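Local structure of HD domain protein (Enterococcus faecalis, 4LRL) at residues Q51-V54 with I55-L58. The protein probably hydrolyses deoxyribonucleoside triphosphates as an allosterically regulated HD-domain phosphohydrolase that binds metal and nucleotides. Residues are numbered along the deposited sequence; the frame is centred on the assembly and turned at random.
Sequences QHQV and ILDL
Gln53 and Asp57, one turn apart at the start of helix 53-60, are joined by a side-chain hydrogen bond from NE2 of Gln53 to OD1 of Asp57 (3.1 Å). The bond is bent, with an N-H...O angle of 142°: OD1 lies close to the amide plane, yet the nitrogen comes in from above the carboxylate, whose plane is turned 35° from that of the amide. Gln53 reaches it with CG anti to the backbone N and a bend at chi2 (64°) that turns the amide toward Asp57. CD2 of Leu56 lies 4.0 Å from the same NE2. On the buried side Val54 and Leu58 run side by side, their CG1 and CD1 atoms 4.1 Å apart, and both pack on Cys129 of helix 124-133. Beneath these side chains run the first helical backbone bonds, beginning with Leu56 N to O of His52 (3.1 Å), the N-cap residue where strand 46-52 gives way to the helix. Tyr29 OH hydrogen-bonds OD2 of Asp57, so both carboxylate oxygens are engaged. Leu56 also approaches Lys38 and the bound dGTP, placing this helix start beside a nucleotide pocket. A hydrogen bond to each oxygen restrains the carboxylate's rotation, and the pair probably favours its charged form.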
# COMPACT_ATOMS: atom_id res chain seq x y z
N GLN C 51 26.90 3.56 10.25
CA GLN C 51 27.90 2.94 11.15
C GLN C 51 29.24 3.66 11.17
O GLN C 51 29.96 3.58 12.16
CB GLN C 51 28.18 1.48 10.76
CG GLN C 51 27.07 0.51 11.03
CD GLN C 51 26.30 0.18 9.77
OE1 GLN C 51 26.67 -0.73 9.02
NE2 GLN C 51 25.23 0.93 9.53
N HIS C 52 29.60 4.33 10.08
CA HIS C 52 30.91 4.98 9.97
C HIS C 52 30.86 6.42 10.47
O HIS C 52 29.94 7.17 10.15
CB HIS C 52 31.40 4.97 8.52
CG HIS C 52 31.62 3.60 7.96
ND1 HIS C 52 30.62 2.87 7.35
CD2 HIS C 52 32.74 2.83 7.91
CE1 HIS C 52 31.11 1.71 6.95
NE2 HIS C 52 32.39 1.66 7.28
N GLN C 53 31.87 6.79 11.25
CA GLN C 53 32.07 8.17 11.69
C GLN C 53 32.20 9.13 10.50
O GLN C 53 31.68 10.24 10.53
CB GLN C 53 33.31 8.26 12.60
CG GLN C 53 33.49 9.60 13.30
CD GLN C 53 32.37 9.91 14.29
OE1 GLN C 53 32.24 9.25 15.33
NE2 GLN C 53 31.56 10.91 13.98
N VAL C 54 32.88 8.69 9.45
CA VAL C 54 33.06 9.50 8.25
C VAL C 54 31.71 9.88 7.62
O VAL C 54 31.49 11.03 7.24
CB VAL C 54 33.96 8.78 7.21
CG1 VAL C 54 33.94 9.49 5.86
CG2 VAL C 54 35.38 8.66 7.73
N ILE C 55 30.80 8.89 7.54
CA ILE C 55 29.48 9.09 6.96
C ILE C 55 28.64 10.03 7.83
O ILE C 55 28.02 10.95 7.31
CB ILE C 55 28.75 7.73 6.74
CG1 ILE C 55 29.57 6.82 5.80
CG2 ILE C 55 27.32 7.95 6.22
CD1 ILE C 55 29.87 7.39 4.41
N LEU C 56 28.65 9.81 9.15
CA LEU C 56 27.91 10.68 10.06
C LEU C 56 28.39 12.13 9.93
O LEU C 56 27.57 13.06 9.87
CB LEU C 56 28.02 10.20 11.50
CG LEU C 56 27.24 11.06 12.52
CD1 LEU C 56 25.75 11.04 12.24
CD2 LEU C 56 27.53 10.64 13.94
N ASP C 57 29.71 12.30 9.89
CA ASP C 57 30.31 13.63 9.73
C ASP C 57 29.94 14.28 8.40
O ASP C 57 29.69 15.48 8.34
CB ASP C 57 31.84 13.56 9.87
CG ASP C 57 32.30 13.29 11.28
OD1 ASP C 57 31.50 13.45 12.23
OD2 ASP C 57 33.48 12.93 11.45
N LEU C 58 29.91 13.48 7.33
CA LEU C 58 29.54 14.01 6.02
C LEU C 58 28.09 14.48 6.02
O LEU C 58 27.79 15.57 5.51
CB LEU C 58 29.80 13.00 4.91
CG LEU C 58 31.26 12.82 4.47
CD1 LEU C 58 31.37 11.66 3.48
CD2 LEU C 58 31.86 14.09 3.87